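Side-chain contacts in aspartate aminotransferase (Plasmodium falciparum, PDB 3K7Y), which probably catalyses the pyridoxal-phosphate-dependent transfer of the amino group of L-aspartate to 2-oxoglutarate, giving oxaloacetate and L-glutamate: residues 325-328 / 329-333; 342-345 / 346-349; 388-391 / 392-396. One frame throughout, in Å; residues are numbered along the deposited sequence.

Interaction 1 (325-328 / 329-333)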
loop_
_atom_site.group_PDB
_atom_site.type_symbol
_atom_site.label_atom_id
_atom_site.label_comp_id
_atom_site.label_asym_id
_atom_site.label_seq_id
_atom_site.Cartn_x
_atom_site.Cartn_y
_atom_site.Cartn_z
ATOM N N ARG A 325 -28.050 -2.070 19.596
ATOM C CA ARG A 325 -28.754 -3.120 18.839
ATOM C C ARG A 325 -29.983 -3.657 19.578
ATOM O O ARG A 325 -31.053 -3.835 18.980
ATOM C CB ARG A 325 -27.802 -4.280 18.523
ATOM C CG ARG A 325 -28.422 -5.425 17.720
ATOM C CD ARG A 325 -27.543 -6.665 17.725
ATOM N NE ARG A 325 -26.386 -6.544 16.842
ATOM C CZ ARG A 325 -25.199 -6.065 17.213
ATOM N NH1 ARG A 325 -25.000 -5.645 18.459
ATOM N NH2 ARG A 325 -24.199 -6.002 16.338
ATOM N N ILE A 326 -29.826 -3.938 20.869
ATOM C CA ILE A 326 -30.963 -4.332 21.709
ATOM C C ILE A 326 -32.071 -3.271 21.645
ATOM O O ILE A 326 -33.190 -3.575 21.246
ATOM C CB ILE A 326 -30.518 -4.660 23.163
ATOM C CG1 ILE A 326 -29.941 -6.066 23.211
ATOM C CG2 ILE A 326 -31.666 -4.512 24.172
ATOM C CD1 ILE A 326 -28.940 -6.243 24.299
ATOM N N LEU A 327 -31.734 -2.028 21.996
ATOM C CA LEU A 327 -32.674 -0.908 21.935
ATOM C C LEU A 327 -33.410 -0.893 20.606
ATOM O O LEU A 327 -34.641 -0.806 20.562
ATOM C CB LEU A 327 -31.941 0.428 22.097
ATOM C CG LEU A 327 -32.726 1.733 22.311
ATOM C CD1 LEU A 327 -31.847 2.909 21.972
ATOM C CD2 LEU A 327 -33.980 1.836 21.493
ATOM N N PHE A 328 -32.640 -0.978 19.529
ATOM C CA PHE A 328 -33.158 -0.823 18.187
ATOM C C PHE A 328 -34.357 -1.737 17.859
ATOM O O PHE A 328 -35.417 -1.249 17.464
ATOM C CB PHE A 328 -32.019 -0.968 17.163
ATOM C CG PHE A 328 -32.475 -0.893 15.732
ATOM C CD1 PHE A 328 -33.050 0.265 15.227
ATOM C CD2 PHE A 328 -32.341 -1.990 14.893
ATOM C CE1 PHE A 328 -33.488 0.330 13.903
ATOM C CE2 PHE A 328 -32.770 -1.931 13.565
ATOM C CZ PHE A 328 -33.349 -0.766 13.070
ATOM N N PHE A 329 -34.196 -3.048 18.037
ATOM C CA PHE A 329 -35.273 -3.992 17.719
ATOM C C PHE A 329 -36.437 -3.842 18.669
ATOM O O PHE A 329 -37.560 -4.227 18.350
ATOM C CB PHE A 329 -34.769 -5.438 17.700
ATOM C CG PHE A 329 -33.725 -5.685 16.653
ATOM C CD1 PHE A 329 -34.081 -5.814 15.313
ATOM C CD2 PHE A 329 -32.390 -5.755 16.998
ATOM C CE1 PHE A 329 -33.129 -6.007 14.340
ATOM C CE2 PHE A 329 -31.425 -5.956 16.031
ATOM C CZ PHE A 329 -31.795 -6.079 14.697
ATOM N N ASN A 330 -36.172 -3.273 19.835
ATOM C CA ASN A 330 -37.239 -2.993 20.779
ATOM C C ASN A 330 -38.151 -1.843 20.321
ATOM O O ASN A 330 -39.350 -1.813 20.644
ATOM C CB ASN A 330 -36.679 -2.755 22.179
ATOM C CG ASN A 330 -36.288 -4.042 22.876
ATOM O OD1 ASN A 330 -35.428 -4.036 23.751
ATOM N ND2 ASN A 330 -36.925 -5.150 22.506
ATOM N N LYS A 331 -37.586 -0.901 19.568
ATOM C CA LYS A 331 -38.397 0.161 18.994
ATOM C C LYS A 331 -39.202 -0.361 17.803
ATOM O O LYS A 331 -40.272 0.171 17.482
ATOM C CB LYS A 331 -37.539 1.363 18.609
ATOM C CG LYS A 331 -37.010 2.152 19.813
ATOM C CD LYS A 331 -37.969 3.250 20.290
ATOM C CE LYS A 331 -37.441 3.940 21.539
ATOM N NZ LYS A 331 -38.370 4.984 22.042
ATOM N N LEU A 332 -38.694 -1.420 17.176
ATOM C CA LEU A 332 -39.357 -2.054 16.038
ATOM C C LEU A 332 -40.437 -3.011 16.498
ATOM O O LEU A 332 -41.418 -3.221 15.786
ATOM C CB LEU A 332 -38.355 -2.817 15.163
ATOM C CG LEU A 332 -37.394 -2.080 14.228
ATOM C CD1 LEU A 332 -36.505 -3.077 13.532
ATOM C CD2 LEU A 332 -38.158 -1.278 13.204
ATOM N N GLU A 333 -40.255 -3.607 17.676
ATOM C CA GLU A 333 -41.308 -4.439 18.245
ATOM C C GLU A 333 -42.506 -3.539 18.550
ATOM O O GLU A 333 -43.651 -3.973 18.420
ATOM C CB GLU A 333 -40.854 -5.160 19.516
ATOM C CG GLU A 333 -40.834 -4.261 20.754
ATOM C CD GLU A 333 -41.383 -4.930 22.015
ATOM O OE1 GLU A 333 -40.732 -5.886 22.505
ATOM O OE2 GLU A 333 -42.457 -4.492 22.523
#

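Interaction 2 (342-345 / 346-349). With ACT (acetate ion), chain C.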
loop_
_atom_site.group_PDB
_atom_site.type_symbol
_atom_site.label_atom_id
_atom_site.label_comp_id
_atom_site.label_asym_id
_atom_site.label_seq_id
_atom_site.Cartn_x
_atom_site.Cartn_y
_atom_site.Cartn_z
ATOM N N ASN A 342 -46.457 -8.423 12.411
ATOM C CA ASN A 342 -46.343 -9.621 13.265
ATOM C C ASN A 342 -45.000 -10.353 13.155
ATOM O O ASN A 342 -44.963 -11.589 13.097
ATOM C CB ASN A 342 -47.477 -10.596 12.915
ATOM C CG ASN A 342 -47.578 -10.874 11.394
ATOM O OD1 ASN A 342 -47.392 -9.964 10.554
ATOM N ND2 ASN A 342 -47.885 -12.133 11.043
ATOM N N TYR A 343 -43.909 -9.582 13.130
ATOM C CA TYR A 343 -42.548 -10.115 12.972
ATOM C C TYR A 343 -41.840 -10.327 14.305
ATOM O O TYR A 343 -41.950 -9.512 15.211
ATOM C CB TYR A 343 -41.695 -9.158 12.139
ATOM C CG TYR A 343 -42.157 -8.960 10.721
ATOM C CD1 TYR A 343 -41.919 -9.934 9.739
ATOM C CD2 TYR A 343 -42.814 -7.785 10.342
ATOM C CE1 TYR A 343 -42.341 -9.749 8.416
ATOM C CE2 TYR A 343 -43.236 -7.586 9.020
ATOM C CZ TYR A 343 -42.995 -8.574 8.067
ATOM O OH TYR A 343 -43.418 -8.381 6.774
ATOM N N ASP A 344 -41.085 -11.409 14.421
ATOM C CA ASP A 344 -40.281 -11.601 15.618
ATOM C C ASP A 344 -38.931 -10.879 15.470
ATOM O O ASP A 344 -38.025 -11.353 14.768
ATOM C CB ASP A 344 -40.101 -13.095 15.945
ATOM C CG ASP A 344 -39.452 -13.328 17.304
ATOM O OD1 ASP A 344 -39.268 -12.347 18.057
ATOM O OD2 ASP A 344 -39.125 -14.492 17.619
ATOM N N TRP A 345 -38.813 -9.728 16.132
ATOM C CA TRP A 345 -37.585 -8.947 16.089
ATOM C C TRP A 345 -36.573 -9.375 17.146
ATOM O O TRP A 345 -35.456 -8.857 17.170
ATOM C CB TRP A 345 -37.878 -7.457 16.245
ATOM C CG TRP A 345 -38.715 -6.894 15.150
ATOM C CD1 TRP A 345 -40.037 -6.545 15.228
ATOM C CD2 TRP A 345 -38.303 -6.604 13.802
ATOM N NE1 TRP A 345 -40.472 -6.056 14.019
ATOM C CE2 TRP A 345 -39.431 -6.083 13.126
ATOM C CE3 TRP A 345 -37.091 -6.737 13.101
ATOM C CZ2 TRP A 345 -39.384 -5.692 11.778
ATOM C CZ3 TRP A 345 -37.046 -6.348 11.763
ATOM C CH2 TRP A 345 -38.189 -5.833 11.115
ATOM N N ASN A 346 -36.955 -10.317 18.009
ATOM C CA ASN A 346 -36.082 -10.759 19.103
ATOM C C ASN A 346 -34.852 -11.561 18.627
ATOM O O ASN A 346 -33.843 -11.661 19.337
ATOM C CB ASN A 346 -36.894 -11.571 20.114
ATOM C CG ASN A 346 -36.670 -11.114 21.546
ATOM O OD1 ASN A 346 -37.451 -10.329 22.078
ATOM N ND2 ASN A 346 -35.605 -11.601 22.176
ATOM N N VAL A 347 -34.938 -12.105 17.417
ATOM C CA VAL A 347 -33.936 -13.026 16.915
ATOM C C VAL A 347 -32.722 -12.317 16.317
ATOM O O VAL A 347 -31.758 -12.960 15.898
ATOM C CB VAL A 347 -34.526 -13.976 15.869
ATOM C CG1 VAL A 347 -33.677 -15.247 15.808
ATOM C CG2 VAL A 347 -35.975 -14.311 16.203
ATOM N N TYR A 348 -32.758 -10.995 16.282
ATOM C CA TYR A 348 -31.665 -10.251 15.697
ATOM C C TYR A 348 -30.807 -9.612 16.766
ATOM O O TYR A 348 -29.852 -8.895 16.454
ATOM C CB TYR A 348 -32.192 -9.151 14.787
ATOM C CG TYR A 348 -33.084 -9.599 13.664
ATOM C CD1 TYR A 348 -32.557 -9.957 12.439
ATOM C CD2 TYR A 348 -34.451 -9.627 13.822
ATOM C CE1 TYR A 348 -33.361 -10.356 11.411
ATOM C CE2 TYR A 348 -35.276 -10.036 12.795
ATOM C CZ TYR A 348 -34.720 -10.397 11.587
ATOM O OH TYR A 348 -35.542 -10.796 10.554
ATOM N N LYS A 349 -31.159 -9.849 18.024
ATOM C CA LYS A 349 -30.384 -9.326 19.152
ATOM C C LYS A 349 -29.199 -10.234 19.491
ATOM O O LYS A 349 -28.159 -9.741 19.903
ATOM C CB LYS A 349 -31.274 -9.119 20.377
ATOM C CG LYS A 349 -32.438 -8.150 20.186
ATOM C CD LYS A 349 -33.570 -8.538 21.127
ATOM C CE LYS A 349 -34.609 -7.442 21.261
ATOM N NZ LYS A 349 -35.914 -7.955 21.800
HETATM C C ACT C . -35.132 -7.571 24.969
HETATM O O ACT C . -36.326 -7.820 25.265
HETATM O OXT ACT C . -34.925 -6.509 24.335
HETATM C CH3 ACT C . -34.013 -8.505 25.341
#

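Interaction 3 (388-391 / 392-396)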
loop_
_atom_site.group_PDB
_atom_site.type_symbol
_atom_site.label_atom_id
_atom_site.label_comp_id
_atom_site.label_asym_id
_atom_site.label_seq_id
_atom_site.Cartn_x
_atom_site.Cartn_y
_atom_site.Cartn_z
ATOM N N LYS A 388 -30.102 7.987 19.910
ATOM C CA LYS A 388 -31.295 8.166 20.722
ATOM C C LYS A 388 -32.340 9.040 20.012
ATOM O O LYS A 388 -33.544 8.859 20.202
ATOM C CB LYS A 388 -30.884 8.802 22.054
ATOM C CG LYS A 388 -31.968 8.853 23.123
ATOM C CD LYS A 388 -31.441 9.546 24.373
ATOM C CE LYS A 388 -32.381 9.384 25.561
ATOM N NZ LYS A 388 -31.678 9.762 26.821
ATOM N N ASN A 389 -31.872 9.985 19.201
ATOM C CA ASN A 389 -32.756 10.819 18.395
ATOM C C ASN A 389 -33.354 10.003 17.261
ATOM O O ASN A 389 -34.534 10.148 16.921
ATOM C CB ASN A 389 -31.986 12.009 17.814
ATOM C CG ASN A 389 -31.222 12.787 18.871
ATOM O OD1 ASN A 389 -30.622 12.204 19.778
ATOM N ND2 ASN A 389 -31.230 14.115 18.750
ATOM N N ASN A 390 -32.526 9.115 16.715
ATOM C CA ASN A 390 -32.790 8.445 15.446
ATOM C C ASN A 390 -33.814 7.323 15.485
ATOM O O ASN A 390 -34.636 7.207 14.574
ATOM C CB ASN A 390 -31.480 7.948 14.836
ATOM C CG ASN A 390 -30.693 9.061 14.166
ATOM O OD1 ASN A 390 -30.523 9.061 12.947
ATOM N ND2 ASN A 390 -30.229 10.035 14.959
ATOM N N VAL A 391 -33.766 6.511 16.539
ATOM C CA VAL A 391 -34.615 5.324 16.657
ATOM C C VAL A 391 -36.041 5.493 16.122
ATOM O O VAL A 391 -36.449 4.757 15.224
ATOM C CB VAL A 391 -34.652 4.765 18.096
ATOM C CG1 VAL A 391 -33.413 3.951 18.377
ATOM C CG2 VAL A 391 -34.812 5.890 19.120
ATOM N N ASP A 392 -36.789 6.461 16.656
ATOM C CA ASP A 392 -38.167 6.672 16.217
ATOM C C ASP A 392 -38.224 6.732 14.706
ATOM O O ASP A 392 -38.759 5.827 14.071
ATOM C CB ASP A 392 -38.792 7.937 16.842
ATOM C CG ASP A 392 -40.087 8.411 16.112
ATOM O OD1 ASP A 392 -40.462 9.600 16.274
ATOM O OD2 ASP A 392 -40.730 7.610 15.380
ATOM N N TYR A 393 -37.655 7.785 14.134
ATOM C CA TYR A 393 -37.770 8.000 12.703
ATOM C C TYR A 393 -37.469 6.711 11.930
ATOM O O TYR A 393 -38.291 6.244 11.132
ATOM C CB TYR A 393 -36.874 9.146 12.245
ATOM C CG TYR A 393 -37.046 9.457 10.786
ATOM C CD1 TYR A 393 -38.201 10.096 10.324
ATOM C CD2 TYR A 393 -36.071 9.092 9.854
ATOM C CE1 TYR A 393 -38.374 10.379 8.968
ATOM C CE2 TYR A 393 -36.232 9.371 8.495
ATOM C CZ TYR A 393 -37.381 10.016 8.058
ATOM O OH TYR A 393 -37.551 10.296 6.717
ATOM N N ILE A 394 -36.308 6.124 12.204
ATOM C CA ILE A 394 -35.863 4.916 11.526
ATOM C C ILE A 394 -36.884 3.784 11.653
ATOM O O ILE A 394 -37.361 3.243 10.648
ATOM C CB ILE A 394 -34.507 4.437 12.084
ATOM C CG1 ILE A 394 -33.433 5.501 11.877
ATOM C CG2 ILE A 394 -34.088 3.147 11.414
ATOM C CD1 ILE A 394 -32.151 5.216 12.596
ATOM N N ALA A 395 -37.207 3.445 12.899
ATOM C CA ALA A 395 -38.023 2.284 13.219
ATOM C C ALA A 395 -39.407 2.447 12.628
ATOM O O ALA A 395 -39.950 1.510 12.036
ATOM C CB ALA A 395 -38.089 2.081 14.728
ATOM N N ASP A 396 -39.952 3.651 12.771
ATOM C CA ASP A 396 -41.190 4.020 12.114
ATOM C C ASP A 396 -41.114 3.736 10.613
ATOM O O ASP A 396 -41.841 2.884 10.112
ATOM C CB ASP A 396 -41.521 5.489 12.385
ATOM C CG ASP A 396 -42.797 5.940 11.706
ATOM O OD1 ASP A 396 -43.542 5.103 11.143
ATOM O OD2 ASP A 396 -43.051 7.154 11.738
#

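Interaction 1 (325-328 / 329-333)
Residues Arg325 to Glu333 run as unbroken helix, with Lys331 N bonded to Leu327 O at 3.1 Å and Leu332 N to Phe328 O at 3.3 Å, while the bond from Phe329 N to Arg325 O is weak. They belong to helix 304-335, the long helix that joins the large and small domains in aminotransferases of this class, and the side chains meet at one-residue and four-residue spacings. Neighbours along the chain, Phe328 and Phe329 form a T-shaped pair: the edge of Phe328 is turned to the face of Phe329, with ring centroids 5.2 Å apart and planes at 64°. CD2 of Phe328 sits over the centre of the Phe329 ring. Their first torsions differ: CG of Phe328 is anti to its own N (chi1 177°), that of Phe329 lies beside its N (chi1 -62°), which brings the adjacent rings together. One turn back, the Arg325 chain runs alongside Phe329, and its CG reaches the ring edge in plane, 3.5 Å from Phe329 CE2. The guanidinium of Arg325 is held elsewhere, through NH2 bonded to the carbonyls of Gly353 and Phe355. Phe329 also meets the ring of Tyr348, at a small angle between the planes. Helix 390-403 borders another side, where Phe328 touches Ile394 and Leu332 touches Ala395 and Ile398. Leu327 and Lys331 make a further four-residue pair through aliphatic carbons, Leu327 CD2 lying 3.5 Å from Lys331 CG. On the buried side, Leu332 CD1 lies 3.9 Å from both CE2 and CZ of Phe328.

Interaction 2 (342-345 / 346-349)
Asp344 OD1 accepts the backbone N-H of Asn346 at 3.1 Å with an N-H...O angle of 154°, a fairly straight bond in which the donor approaches from well above the carboxylate plane. Placing CG opposite the backbone N of Asp344 (chi1 -171°) sends the carboxylate forward along the chain, to the amide two residues on. Its other oxygen, OD2, lies 3.5 Å from Val347 CG2; the two side chains cross at about a right angle, methyl against oxygen. Further on, Tyr348 points back toward the preceding residues. Its CE2 stands 3.8 Å from CE3 of Trp345, and the ring planes, 40° apart, are neither stacked nor edge-to-face. The Tyr348 ring presents its edge to Trp345 CA and O, CD2 coming 3.6 Å from Trp345 O. One face of the indole takes Tyr343 CB, offset toward the rim. Trp345 and Tyr348 are both buried: Trp345 also packs on Phe329 and Leu332 of helix 304-335 and on Leu402 of helix 390-403, and Tyr348 touches Ile157 and Val358. The extended Lys349 chain passes Phe329 and Asn330 before NZ reaches two weak bonds, one to Asn346 OD1 at 2.8 Å and one to acetate OXT at 3.1 Å, the acetate probably coming from the crystallisation liquor. The bond from the carboxylate of Asp344 to the amide of Asn346 is that of an Asx turn, here leading into the short 3-10 segment through 346-348 in the loop between helix 304-335 and strand 355-357.

Interaction 3 (388-391 / 392-396)
Asn390 and Ile394, one turn apart, bring their side chains together at a slant. The meeting is aliphatic: the terminal methyl CD1 of Ile394 comes 3.6 Å from Asn390 CB, while OD1 at the amide end is farther from that methyl, at 4.2 Å. Two torsions of Ile394 put the methyl there, chi1 of -61° setting CG1 beside the backbone N and chi2 of 170° extending the chain back along the helix. The same CG1 is 3.4 Å from Asn390 O, whose carbonyl also accepts Ile394 N at 3.1 Å; side chain and backbone of Ile394 thus both face one peptide group. A second bond of the same kind follows, Ala395 N to Val391 O at 2.8 Å with an N-H...O angle of 167°. These i to i+4 bonds mark the early part of helix 390-403, the last helix of the chain, which lies against helix 304-335 and strand 32-33. Val391 points its CB away from 392-396, though CB and CG2 still lie beside the backbone N of Asp392, CG2 at 3.2 Å. Ala395, four residues on from Val391, points its CB back so that this methyl is 3.2 Å from Val391 O. Across the helix interface Val391 touches Leu327 and Ile394 touches Phe328. Tyr393 directs its ring away from the preceding residues, although its CB stays 3.8 Å from Asn390 O. The carboxylate of Asp396 likewise leads off, and its OD1 is hydrogen-bonded to Tyr339 OH.

In the fold
All three contacts are local and follow one another along the chain; none closes a long loop, and they neither nest nor cross. Interaction 1 comes first, near the end of helix 304-335. The chain then leaves that helix and turns back, and interaction 2 lies in the loop before strand 355-357, its centre about 9 Å from that of interaction 1. Interaction 3 lies in the first turns of helix 390-403, with its centre about 10 Å from that of interaction 1. Interaction 1 touches both others, whereas interactions 2 and 3 stay about 7 Å apart at their nearest atoms. The loop also reaches the last helix directly, through Tyr343 and Trp345 on Leu402.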